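Local atomic coordinates of heme utilization cystosolic carrier protein HutX (Pectobacterium carotovorum, PDB entry 2PH0), a protein that probably binds haem in the cytosol and carries it onward during bacterial haem uptake and utilisation. Residues M3-L8 with F29-A34; T54-G59 with L78-H83; E60-S65 with E73-L78; S104-A109 with F126-A131. All coordinates share one frame; numbering follows the deposited sequence.

Contact 1: M3-L8 with F29-A34; sequences MTLNEL and FAVVEA
The backbones of helix 5-10 and helix 28-33 stand well apart where Leu5 faces Val31, with CA of Leu5 and CA of Val31 separated by 7.3 Å. They come closer one residue on, where CA of Asn6 and CA of Ala34 are 5.8 Å apart. Leu5 spans the wider gap. A chi1 of 178° points CG of Leu5 away from the backbone N and across the gap, and the side chain divides its two methyls: CD2 of Leu5 settles 4.1 Å from CA of Val31 and 4.2 Å from CB of Ala34, while CD1 of Leu5 lies 4.3 Å from CG2 of Val31. These spacings are those of ordinary van der Waals packing.

The approach belongs to an N-terminal helical region in which helix 17-23 lies close to both partners: Ile20 touches Leu5 and Ala21 touches Val31. Thr4 and Glu7 start the first helix with a capping box. OG1 of Thr4 accepts from N of Glu7 at 3.1 Å, and the return bond, from N of Thr4 to OE1 of Glu7, is almost straight (175°), meeting the carboxylate on its anti side.

Towards solvent the contact turns polar and indirect. ND2 of Asn6 comes alongside Ala34, without a direct hydrogen bond to its carbonyl, and one water links the groups, donating to O of Ala34 at 2.6 Å and accepting weakly from ND2 of Asn6 at 3.1 Å. A second water donates to O of Asn6 and, weakly, to that same carbonyl of Ala34.

Contact 2: T54-G59 with L78-H83; sequences TIATWG and LPTGTH
Ile55, which packs against Leu78, also places its own CA over the centre of the Trp58 ring, 3.7 Å above the plane, while the carbonyl carbon of Thr54 lies over the rim of the same face. The indole thus folds back beneath the last turn of helix 48-55, and Ala153, Phe154 and Leu157 of helix 148-160 touch it as well. The chain leaves the helix through a type I beta turn from Ile55 to Trp58, and this turn rests against the connection that leads to strand 81-84.

Ile55 and Leu78 form the main apolar meeting. CG2 of Ile55 comes 3.7 Å from CD2 of Leu78; both side chains also touch Ile136 of strand 132-137, which places this part in the protein core. Nearer the surface, CB of Ala56 rests on the carbonyl O of Leu78 at 3.5 Å and on the methyl CG2 of Thr80 at 3.9 Å.

Polar backbone atoms are joined through water rather than directly. One water donates to O of Ile55 and to O of Gly59 while accepting from N of Leu78 at 2.7 Å, so three backbone groups, two from the turn side and one from Leu78, are held by a single molecule. Gly59 has a positive phi (87°), a conformation in which a CB would press on the preceding carbonyl. A second water donates to O of Leu78 and weakly to O of Ala56. OG1 of Thr57, in the turn, reaches back to O of Thr54 in the last turn of the helix, donating at 2.6 Å in the carbonyl plane.

Contact 3: E60-S65 with E73-L78; sequences EVTLIS and EFKSEL
Strands 60-66 and 70-75 form an antiparallel beta hairpin at the edge of this chain's six-stranded sheet; the axes of 60-65 and 73-75 come within 4.5 Å and run at 164°. Val61 with Ser76 and Leu63 with Phe74 are hydrogen-bonded pairs; Thr62 with Lys75 lies between them and Ile64 with Glu73 beyond Leu63-Phe74, both non-hydrogen-bonded. N of Phe74 donates to O of Leu63 at 2.8 Å, in the carbonyl plane. At the corner by Ser76 the geometry is less regular: N of Val61 points almost straight at O of Ser76 (3.0 Å), yet lies 54° out of that carbonyl's plane.

Ile64 and Glu73 lie side by side and point the same way, CG1 of Ile64 touching CG of Glu73 at 3.6 Å. Leu63, on the opposite face, meets Leu78, which follows the corner at Ser76, CD1 of Leu63 to CD1 of Leu78 at 4.0 Å. Phe74 turns its ring away from strand 60-66 to meet Phe74 of the second subunit, and Glu73 and Phe74 pair with a strand of that chain, continuing the sheet across the dimer interface.

Glu60 and Lys75 cross nearly perpendicularly. CG of Lys75 passes 3.2 Å from OG1 of Thr62; beyond it, a bend at chi3 (65°) turns CE and NZ of Lys75 to OE2 of Glu60, with NZ and OE2 in a salt bridge of 3.1 Å whose hydrogen bond is weak.

Contact 4: S104-A109 with F126-A131; sequences SCQHIA and FNANGA
Phe126 is gripped along its backbone and at its ring edge by the residues from Gln106 to Ala109, the tight part of this contact. N of Phe126 donates to O of His107 at 2.9 Å along a nearly straight path (170°). In return, O of Phe126 accepts from N of Gln106 at 2.8 Å and weakly from N of His107 at 3.4 Å. With chi1 at -56°, the Phe126 ring runs alongside the strand and meets it edge-on: CB of Ala109 lies in the ring plane, 3.7 Å from CE2 of Phe126. Phe29 of helix 28-33 adds an edge-to-face contact to this ring and stacks on His107.

Beyond Gln106 the fit loosens. Its side chain, bent at chi2, lays CG 4.0 Å from CB of Ala128 before its end leads away, and both residues are exposed. A water bridges the two loops, donating to O of Ser104 at 3.0 Å and accepting from N of Ala128 at 2.9 Å. OG of Ser104 and ND2 of Asn127 both bond to Asp69 of the second subunit.

Asn127 begins a type I turn to Gly130, and its OD1 accepts from N of Ala131 at 3.1 Å, from above the amide plane. Two consecutive residues, Gln106 and His107, set opposite the single Phe126 in an antiparallel pair make the entry to strand 107-115 a classic beta bulge.

How the contacts relate
From the N terminus, contact 1 closes first, bringing helix 28-33 back beside helix 5-10 before the sheet begins. Contact 2 then opens at the end of helix 48-55 and closes at the approach to strand 81-84; the shorter hairpin loop of contact 3 lies wholly within that span, and the two share Leu78. Contact 4 follows, closing the excursion through strands 107-115 and 118-126. Contacts 1 and 2 sit on opposite sides of the chain's centre, about 31 Å between centres. Contact 4 meets contact 1 directly: N of Phe29 lies 2.9 Å from O of Gly130, a probable hydrogen bond. Contacts 3 and 4 reach the same six-stranded sheet, and both touch the second subunit.

Contact 1: M3-L8 with F29-A34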
loop_
_atom_site.group_PDB
_atom_site.type_symbol
_atom_site.label_atom_id
_atom_site.label_comp_id
_atom_site.label_asym_id
_atom_site.label_seq_id
_atom_site.Cartn_x
_atom_site.Cartn_y
_atom_site.Cartn_z
HETATM N N MSE B 3 -5.622 25.499 21.089
HETATM C CA MSE B 3 -5.888 25.702 19.669
HETATM C C MSE B 3 -6.688 24.516 19.135
HETATM O O MSE B 3 -6.272 23.368 19.291
HETATM C CB MSE B 3 -4.562 25.822 18.922
HETATM C CG MSE B 3 -4.673 25.964 17.418
HETATM SE SE MSE B 3 -2.909 26.238 16.675
HETATM C CE MSE B 3 -2.174 24.484 17.023
ATOM N N THR B 4 -7.833 24.797 18.516
ATOM C CA THR B 4 -8.691 23.743 17.978
ATOM C C THR B 4 -8.189 23.257 16.631
ATOM O O THR B 4 -7.457 23.957 15.944
ATOM C CB THR B 4 -10.135 24.234 17.772
ATOM O OG1 THR B 4 -10.159 25.219 16.730
ATOM C CG2 THR B 4 -10.683 24.838 19.060
ATOM N N LEU B 5 -8.587 22.045 16.260
ATOM C CA LEU B 5 -8.191 21.480 14.981
ATOM C C LEU B 5 -8.551 22.439 13.846
ATOM O O LEU B 5 -7.778 22.649 12.911
ATOM C CB LEU B 5 -8.910 20.144 14.775
ATOM C CG LEU B 5 -8.695 19.381 13.469
ATOM C CD1 LEU B 5 -7.209 19.086 13.276
ATOM C CD2 LEU B 5 -9.497 18.087 13.509
ATOM N N ASN B 6 -9.741 23.020 13.930
ATOM C CA ASN B 6 -10.187 23.936 12.896
ATOM C C ASN B 6 -9.279 25.163 12.806
ATOM O O ASN B 6 -8.918 25.588 11.718
ATOM C CB ASN B 6 -11.629 24.358 13.164
ATOM C CG ASN B 6 -12.365 24.738 11.899
ATOM O OD1 ASN B 6 -12.393 25.906 11.506
ATOM N ND2 ASN B 6 -12.957 23.744 11.242
ATOM N N GLU B 7 -8.905 25.722 13.951
ATOM C CA GLU B 7 -8.041 26.900 13.958
ATOM C C GLU B 7 -6.656 26.582 13.409
ATOM O O GLU B 7 -6.043 27.404 12.725
ATOM C CB GLU B 7 -7.918 27.451 15.377
ATOM C CG GLU B 7 -9.234 27.945 15.955
ATOM C CD GLU B 7 -9.099 28.404 17.390
ATOM O OE1 GLU B 7 -8.500 27.657 18.193
ATOM O OE2 GLU B 7 -9.597 29.503 17.719
ATOM N N LEU B 8 -6.156 25.388 13.711
ATOM C CA LEU B 8 -4.842 24.999 13.225
ATOM C C LEU B 8 -4.832 24.892 11.706
ATOM O O LEU B 8 -3.914 25.371 11.043
ATOM C CB LEU B 8 -4.419 23.648 13.821
ATOM C CG LEU B 8 -3.155 23.062 13.185
ATOM C CD1 LEU B 8 -1.980 24.005 13.432
ATOM C CD2 LEU B 8 -2.875 21.684 13.762
ATOM N N PHE B 29 -9.526 11.278 8.310
ATOM C CA PHE B 29 -10.726 11.863 7.719
ATOM C C PHE B 29 -11.236 13.036 8.543
ATOM O O PHE B 29 -11.737 14.020 7.992
ATOM C CB PHE B 29 -11.859 10.847 7.579
ATOM C CG PHE B 29 -13.094 11.425 6.928
ATOM C CD1 PHE B 29 -13.060 11.844 5.599
ATOM C CD2 PHE B 29 -14.270 11.593 7.655
ATOM C CE1 PHE B 29 -14.179 12.423 5.002
ATOM C CE2 PHE B 29 -15.396 12.170 7.065
ATOM C CZ PHE B 29 -15.349 12.585 5.736
ATOM N N ALA B 30 -11.122 12.922 9.861
ATOM C CA ALA B 30 -11.572 13.989 10.751
ATOM C C ALA B 30 -10.820 15.279 10.414
ATOM O O ALA B 30 -11.415 16.358 10.336
ATOM C CB ALA B 30 -11.333 13.593 12.211
ATOM N N VAL B 31 -9.514 15.157 10.200
ATOM C CA VAL B 31 -8.691 16.304 9.852
ATOM C C VAL B 31 -9.090 16.870 8.491
ATOM O O VAL B 31 -9.262 18.076 8.344
ATOM C CB VAL B 31 -7.193 15.925 9.820
ATOM C CG1 VAL B 31 -6.358 17.121 9.430
ATOM C CG2 VAL B 31 -6.770 15.409 11.184
ATOM N N VAL B 32 -9.253 15.997 7.499
ATOM C CA VAL B 32 -9.621 16.434 6.153
ATOM C C VAL B 32 -10.981 17.119 6.107
ATOM O O VAL B 32 -11.166 18.118 5.400
ATOM C CB VAL B 32 -9.589 15.237 5.183
ATOM C CG1 VAL B 32 -10.152 15.624 3.823
ATOM C CG2 VAL B 32 -8.149 14.761 5.041
ATOM N N GLU B 33 -11.919 16.580 6.876
ATOM C CA GLU B 33 -13.279 17.097 6.973
ATOM C C GLU B 33 -13.278 18.505 7.565
ATOM O O GLU B 33 -14.214 19.284 7.356
ATOM C CB GLU B 33 -14.088 16.144 7.859
ATOM C CG GLU B 33 -15.524 16.505 8.112
ATOM C CD GLU B 33 -16.250 15.392 8.845
ATOM O OE1 GLU B 33 -15.831 15.041 9.975
ATOM O OE2 GLU B 33 -17.235 14.863 8.287
ATOM N N ALA B 34 -12.220 18.822 8.302
ATOM C CA ALA B 34 -12.086 20.125 8.945
ATOM C C ALA B 34 -11.303 21.145 8.123
ATOM O O ALA B 34 -11.172 22.299 8.530
ATOM C CB ALA B 34 -11.430 19.958 10.302
HETATM O O HOH W 1 -9.878 25.324 8.924
HETATM O O HOH W 2 -12.199 24.630 8.322
#

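Contact 2: T54-G59 with L78-H83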
loop_
_atom_site.group_PDB
_atom_site.type_symbol
_atom_site.label_atom_id
_atom_site.label_comp_id
_atom_site.label_asym_id
_atom_site.label_seq_id
_atom_site.Cartn_x
_atom_site.Cartn_y
_atom_site.Cartn_z
ATOM N N THR B 54 -12.206 8.061 -14.113
ATOM C CA THR B 54 -11.777 9.367 -14.605
ATOM C C THR B 54 -10.273 9.581 -14.429
ATOM O O THR B 54 -9.576 9.944 -15.379
ATOM C CB THR B 54 -12.527 10.494 -13.883
ATOM O OG1 THR B 54 -13.935 10.298 -14.036
ATOM C CG2 THR B 54 -12.149 11.846 -14.469
ATOM N N ILE B 55 -9.764 9.341 -13.224
ATOM C CA ILE B 55 -8.342 9.533 -12.981
ATOM C C ILE B 55 -7.542 8.631 -13.912
ATOM O O ILE B 55 -6.449 8.992 -14.362
ATOM C CB ILE B 55 -7.966 9.241 -11.502
ATOM C CG1 ILE B 55 -8.782 10.131 -10.565
ATOM C CG2 ILE B 55 -6.471 9.497 -11.282
ATOM C CD1 ILE B 55 -8.670 9.754 -9.087
ATOM N N ALA B 56 -8.111 7.474 -14.240
ATOM C CA ALA B 56 -7.445 6.523 -15.121
ATOM C C ALA B 56 -7.213 7.085 -16.527
ATOM O O ALA B 56 -6.589 6.433 -17.364
ATOM C CB ALA B 56 -8.253 5.237 -15.199
ATOM N N THR B 57 -7.707 8.293 -16.778
ATOM C CA THR B 57 -7.542 8.933 -18.087
ATOM C C THR B 57 -6.644 10.171 -18.007
ATOM O O THR B 57 -6.443 10.856 -19.008
ATOM C CB THR B 57 -8.903 9.391 -18.682
ATOM O OG1 THR B 57 -9.428 10.480 -17.913
ATOM C CG2 THR B 57 -9.909 8.257 -18.666
ATOM N N TRP B 58 -6.098 10.445 -16.825
ATOM C CA TRP B 58 -5.255 11.624 -16.611
ATOM C C TRP B 58 -3.767 11.475 -16.885
ATOM O O TRP B 58 -3.011 12.431 -16.710
ATOM C CB TRP B 58 -5.407 12.131 -15.174
ATOM C CG TRP B 58 -6.776 12.600 -14.816
ATOM C CD1 TRP B 58 -7.850 12.708 -15.647
ATOM C CD2 TRP B 58 -7.228 12.999 -13.520
ATOM N NE1 TRP B 58 -8.944 13.145 -14.950
ATOM C CE2 TRP B 58 -8.592 13.332 -13.640
ATOM C CE3 TRP B 58 -6.611 13.105 -12.265
ATOM C CZ2 TRP B 58 -9.358 13.765 -12.552
ATOM C CZ3 TRP B 58 -7.367 13.534 -11.181
ATOM C CH2 TRP B 58 -8.731 13.859 -11.332
ATOM N N GLY B 59 -3.332 10.299 -17.316
ATOM C CA GLY B 59 -1.913 10.117 -17.558
ATOM C C GLY B 59 -1.231 9.690 -16.270
ATOM O O GLY B 59 -1.898 9.270 -15.330
ATOM N N LEU B 78 -2.960 5.283 -13.880
ATOM C CA LEU B 78 -3.838 4.457 -13.068
ATOM C C LEU B 78 -4.512 3.382 -13.925
ATOM O O LEU B 78 -5.165 3.681 -14.923
ATOM C CB LEU B 78 -4.890 5.340 -12.397
ATOM C CG LEU B 78 -5.375 4.883 -11.021
ATOM C CD1 LEU B 78 -4.195 4.798 -10.058
ATOM C CD2 LEU B 78 -6.419 5.852 -10.504
ATOM N N PRO B 79 -4.345 2.106 -13.554
ATOM C CA PRO B 79 -4.976 1.054 -14.349
ATOM C C PRO B 79 -6.484 1.002 -14.159
ATOM O O PRO B 79 -6.992 1.296 -13.084
ATOM C CB PRO B 79 -4.286 -0.214 -13.848
ATOM C CG PRO B 79 -3.990 0.114 -12.423
ATOM C CD PRO B 79 -3.477 1.530 -12.512
ATOM N N THR B 80 -7.200 0.629 -15.212
ATOM C CA THR B 80 -8.649 0.514 -15.124
ATOM C C THR B 80 -8.962 -0.833 -14.463
ATOM O O THR B 80 -8.078 -1.681 -14.330
ATOM C CB THR B 80 -9.290 0.570 -16.523
ATOM O OG1 THR B 80 -8.609 -0.336 -17.397
ATOM C CG2 THR B 80 -9.187 1.980 -17.095
ATOM N N GLY B 81 -10.204 -1.038 -14.043
ATOM C CA GLY B 81 -10.537 -2.300 -13.408
ATOM C C GLY B 81 -11.973 -2.762 -13.570
ATOM O O GLY B 81 -12.822 -2.026 -14.071
ATOM N N THR B 82 -12.233 -3.989 -13.130
ATOM C CA THR B 82 -13.556 -4.599 -13.200
ATOM C C THR B 82 -13.931 -5.177 -11.840
ATOM O O THR B 82 -13.060 -5.599 -11.075
ATOM C CB THR B 82 -13.587 -5.736 -14.246
ATOM O OG1 THR B 82 -14.861 -6.390 -14.211
ATOM C CG2 THR B 82 -12.504 -6.756 -13.951
ATOM N N HIS B 83 -15.230 -5.200 -11.549
ATOM C CA HIS B 83 -15.747 -5.723 -10.285
ATOM C C HIS B 83 -16.092 -7.208 -10.368
ATOM O O HIS B 83 -16.678 -7.669 -11.347
ATOM C CB HIS B 83 -17.005 -4.952 -9.866
ATOM C CG HIS B 83 -16.749 -3.531 -9.463
ATOM N ND1 HIS B 83 -16.126 -3.192 -8.281
ATOM C CD2 HIS B 83 -17.059 -2.361 -10.073
ATOM C CE1 HIS B 83 -16.068 -1.877 -8.178
ATOM N NE2 HIS B 83 -16.627 -1.349 -9.252
HETATM O O HOH W 3 -3.889 7.675 -14.706
HETATM O O HOH W 4 -5.584 3.289 -17.561
#

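Contact 3: E60-S65 with E73-L78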
loop_
_atom_site.group_PDB
_atom_site.type_symbol
_atom_site.label_atom_id
_atom_site.label_comp_id
_atom_site.label_asym_id
_atom_site.label_seq_id
_atom_site.Cartn_x
_atom_site.Cartn_y
_atom_site.Cartn_z
ATOM N N GLU B 60 0.090 9.814 -16.213
ATOM C CA GLU B 60 0.845 9.401 -15.034
ATOM C C GLU B 60 0.564 10.195 -13.761
ATOM O O GLU B 60 0.603 11.424 -13.745
ATOM C CB GLU B 60 2.342 9.440 -15.338
ATOM C CG GLU B 60 3.231 8.974 -14.196
ATOM C CD GLU B 60 4.671 8.776 -14.636
ATOM O OE1 GLU B 60 4.932 7.812 -15.389
ATOM O OE2 GLU B 60 5.534 9.590 -14.240
ATOM N N VAL B 61 0.275 9.463 -12.694
ATOM C CA VAL B 61 0.007 10.040 -11.382
ATOM C C VAL B 61 0.835 9.227 -10.395
ATOM O O VAL B 61 1.542 8.299 -10.793
ATOM C CB VAL B 61 -1.495 9.929 -11.004
ATOM C CG1 VAL B 61 -2.334 10.818 -11.905
ATOM C CG2 VAL B 61 -1.958 8.491 -11.125
ATOM N N THR B 62 0.774 9.585 -9.117
ATOM C CA THR B 62 1.521 8.851 -8.103
ATOM C C THR B 62 0.543 8.284 -7.088
ATOM O O THR B 62 -0.120 9.045 -6.376
ATOM C CB THR B 62 2.521 9.758 -7.355
ATOM O OG1 THR B 62 3.537 10.219 -8.260
ATOM C CG2 THR B 62 3.176 8.990 -6.221
ATOM N N LEU B 63 0.425 6.959 -7.034
ATOM C CA LEU B 63 -0.470 6.328 -6.064
ATOM C C LEU B 63 0.387 6.040 -4.842
ATOM O O LEU B 63 1.491 5.516 -4.963
ATOM C CB LEU B 63 -1.072 5.031 -6.619
ATOM C CG LEU B 63 -2.053 4.340 -5.662
ATOM C CD1 LEU B 63 -3.119 3.600 -6.450
ATOM C CD2 LEU B 63 -1.295 3.388 -4.750
ATOM N N ILE B 64 -0.120 6.387 -3.668
ATOM C CA ILE B 64 0.641 6.214 -2.440
ATOM C C ILE B 64 -0.148 5.508 -1.355
ATOM O O ILE B 64 -1.336 5.780 -1.164
ATOM C CB ILE B 64 1.072 7.591 -1.864
ATOM C CG1 ILE B 64 2.001 8.306 -2.842
ATOM C CG2 ILE B 64 1.750 7.413 -0.503
ATOM C CD1 ILE B 64 2.391 9.704 -2.398
ATOM N N SER B 65 0.522 4.587 -0.669
ATOM C CA SER B 65 -0.059 3.876 0.460
ATOM C C SER B 65 0.698 4.507 1.623
ATOM O O SER B 65 1.924 4.450 1.662
ATOM C CB SER B 65 0.266 2.386 0.406
ATOM O OG SER B 65 -0.232 1.754 1.572
ATOM N N GLU B 73 5.174 4.595 -2.625
ATOM C CA GLU B 73 4.759 5.479 -3.707
ATOM C C GLU B 73 5.029 4.862 -5.069
ATOM O O GLU B 73 6.081 4.281 -5.291
ATOM C CB GLU B 73 5.512 6.798 -3.604
ATOM C CG GLU B 73 5.444 7.441 -2.243
ATOM C CD GLU B 73 6.406 8.599 -2.116
ATOM O OE1 GLU B 73 6.508 9.392 -3.077
ATOM O OE2 GLU B 73 7.055 8.716 -1.056
ATOM N N PHE B 74 4.080 4.998 -5.987
ATOM C CA PHE B 74 4.266 4.436 -7.315
ATOM C C PHE B 74 3.747 5.348 -8.402
ATOM O O PHE B 74 2.563 5.680 -8.427
ATOM C CB PHE B 74 3.574 3.087 -7.426
ATOM C CG PHE B 74 4.052 2.273 -8.593
ATOM C CD1 PHE B 74 3.408 2.347 -9.824
ATOM C CD2 PHE B 74 5.176 1.459 -8.470
ATOM C CE1 PHE B 74 3.878 1.624 -10.920
ATOM C CE2 PHE B 74 5.657 0.733 -9.562
ATOM C CZ PHE B 74 5.004 0.817 -10.788
ATOM N N LYS B 75 4.640 5.721 -9.311
ATOM C CA LYS B 75 4.307 6.604 -10.417
ATOM C C LYS B 75 3.937 5.840 -11.674
ATOM O O LYS B 75 4.763 5.126 -12.242
ATOM C CB LYS B 75 5.482 7.524 -10.758
ATOM C CG LYS B 75 5.807 8.568 -9.721
ATOM C CD LYS B 75 6.387 9.804 -10.391
ATOM C CE LYS B 75 5.347 10.473 -11.283
ATOM N NZ LYS B 75 5.872 11.689 -11.965
ATOM N N SER B 76 2.696 6.001 -12.113
ATOM C CA SER B 76 2.228 5.350 -13.325
ATOM C C SER B 76 0.819 5.801 -13.635
ATOM O O SER B 76 0.188 6.504 -12.840
ATOM C CB SER B 76 2.248 3.825 -13.172
ATOM O OG SER B 76 1.367 3.407 -12.148
ATOM N N GLU B 77 0.341 5.398 -14.807
ATOM C CA GLU B 77 -1.001 5.718 -15.253
ATOM C C GLU B 77 -1.870 4.775 -14.435
ATOM O O GLU B 77 -1.541 3.604 -14.287
ATOM C CB GLU B 77 -1.112 5.419 -16.753
ATOM C CG GLU B 77 -2.450 5.710 -17.403
ATOM C CD GLU B 77 -2.410 5.464 -18.907
ATOM O OE1 GLU B 77 -1.986 4.363 -19.320
ATOM O OE2 GLU B 77 -2.796 6.365 -19.675
ATOM N N LEU B 78 -2.960 5.283 -13.880
ATOM C CA LEU B 78 -3.838 4.457 -13.068
ATOM C C LEU B 78 -4.512 3.382 -13.925
ATOM O O LEU B 78 -5.165 3.681 -14.923
ATOM C CB LEU B 78 -4.890 5.340 -12.397
ATOM C CG LEU B 78 -5.375 4.883 -11.021
ATOM C CD1 LEU B 78 -4.195 4.798 -10.058
ATOM C CD2 LEU B 78 -6.419 5.852 -10.504
#

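Contact 4: S104-A109 with F126-A131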
loop_
_atom_site.group_PDB
_atom_site.type_symbol
_atom_site.label_atom_id
_atom_site.label_comp_id
_atom_site.label_asym_id
_atom_site.label_seq_id
_atom_site.Cartn_x
_atom_site.Cartn_y
_atom_site.Cartn_z
ATOM N N SER B 104 -15.388 -0.920 0.991
ATOM C CA SER B 104 -14.496 -0.188 1.880
ATOM C C SER B 104 -14.486 1.334 1.816
ATOM O O SER B 104 -14.423 1.993 2.857
ATOM C CB SER B 104 -13.066 -0.708 1.713
ATOM O OG SER B 104 -12.958 -2.018 2.236
ATOM N N CYS B 105 -14.562 1.898 0.618
ATOM C CA CYS B 105 -14.507 3.358 0.508
ATOM C C CYS B 105 -15.785 4.068 0.941
ATOM O O CYS B 105 -16.841 3.889 0.346
ATOM C CB CYS B 105 -14.141 3.768 -0.914
ATOM S SG CYS B 105 -13.864 5.556 -1.065
ATOM N N GLN B 106 -15.674 4.887 1.980
ATOM C CA GLN B 106 -16.826 5.615 2.501
ATOM C C GLN B 106 -16.759 7.117 2.242
ATOM O O GLN B 106 -17.788 7.808 2.256
ATOM C CB GLN B 106 -16.967 5.371 4.007
ATOM C CG GLN B 106 -17.335 3.948 4.380
ATOM C CD GLN B 106 -18.596 3.463 3.688
ATOM O OE1 GLN B 106 -19.656 4.079 3.801
ATOM N NE2 GLN B 106 -18.487 2.349 2.966
ATOM N N HIS B 107 -15.554 7.623 2.008
ATOM C CA HIS B 107 -15.359 9.048 1.756
ATOM C C HIS B 107 -14.237 9.273 0.754
ATOM O O HIS B 107 -13.272 8.505 0.691
ATOM C CB HIS B 107 -15.002 9.778 3.054
ATOM C CG HIS B 107 -16.047 9.671 4.121
ATOM N ND1 HIS B 107 -17.280 10.279 4.020
ATOM C CD2 HIS B 107 -16.042 9.021 5.307
ATOM C CE1 HIS B 107 -17.990 10.006 5.100
ATOM N NE2 HIS B 107 -17.263 9.244 5.897
ATOM N N ILE B 108 -14.374 10.325 -0.044
ATOM C CA ILE B 108 -13.355 10.672 -1.023
ATOM C C ILE B 108 -13.117 12.166 -0.876
ATOM O O ILE B 108 -14.064 12.942 -0.730
ATOM C CB ILE B 108 -13.806 10.358 -2.464
ATOM C CG1 ILE B 108 -14.069 8.853 -2.615
ATOM C CG2 ILE B 108 -12.727 10.795 -3.457
ATOM C CD1 ILE B 108 -14.512 8.424 -4.013
ATOM N N ALA B 109 -11.854 12.571 -0.892
ATOM C CA ALA B 109 -11.538 13.988 -0.752
ATOM C C ALA B 109 -10.580 14.468 -1.825
ATOM O O ALA B 109 -9.614 13.778 -2.175
ATOM C CB ALA B 109 -10.934 14.263 0.637
ATOM N N PHE B 126 -10.942 7.130 1.693
ATOM C CA PHE B 126 -11.042 6.741 3.101
ATOM C C PHE B 126 -11.988 5.576 3.379
ATOM O O PHE B 126 -13.021 5.436 2.730
ATOM C CB PHE B 126 -11.562 7.918 3.936
ATOM C CG PHE B 126 -10.749 9.174 3.818
ATOM C CD1 PHE B 126 -9.729 9.445 4.726
ATOM C CD2 PHE B 126 -11.040 10.112 2.834
ATOM C CE1 PHE B 126 -9.011 10.638 4.661
ATOM C CE2 PHE B 126 -10.321 11.311 2.761
ATOM C CZ PHE B 126 -9.311 11.569 3.678
ATOM N N ASN B 127 -11.643 4.764 4.376
ATOM C CA ASN B 127 -12.503 3.654 4.768
ATOM C C ASN B 127 -13.423 4.147 5.894
ATOM O O ASN B 127 -13.393 5.327 6.259
ATOM C CB ASN B 127 -11.674 2.440 5.235
ATOM C CG ASN B 127 -10.771 2.751 6.417
ATOM O OD1 ASN B 127 -11.012 3.691 7.174
ATOM N ND2 ASN B 127 -9.731 1.939 6.593
ATOM N N ALA B 128 -14.234 3.250 6.446
ATOM C CA ALA B 128 -15.169 3.623 7.505
ATOM C C ALA B 128 -14.502 4.130 8.777
ATOM O O ALA B 128 -15.085 4.934 9.506
ATOM C CB ALA B 128 -16.090 2.445 7.830
ATOM N N ASN B 129 -13.287 3.666 9.050
ATOM C CA ASN B 129 -12.567 4.104 10.243
ATOM C C ASN B 129 -11.898 5.463 10.070
ATOM O O ASN B 129 -11.294 5.978 11.007
ATOM C CB ASN B 129 -11.511 3.076 10.651
ATOM C CG ASN B 129 -12.120 1.805 11.200
ATOM O OD1 ASN B 129 -13.080 1.847 11.968
ATOM N ND2 ASN B 129 -11.555 0.666 10.821
ATOM N N GLY B 130 -11.985 6.026 8.868
ATOM C CA GLY B 130 -11.401 7.334 8.626
ATOM C C GLY B 130 -9.939 7.349 8.234
ATOM O O GLY B 130 -9.317 8.411 8.221
ATOM N N ALA B 131 -9.381 6.182 7.919
ATOM C CA ALA B 131 -7.988 6.098 7.510
ATOM C C ALA B 131 -7.923 6.123 5.988
ATOM O O ALA B 131 -8.884 5.749 5.316
ATOM C CB ALA B 131 -7.356 4.817 8.038
HETATM O O HOH W 5 -14.545 0.505 5.413
#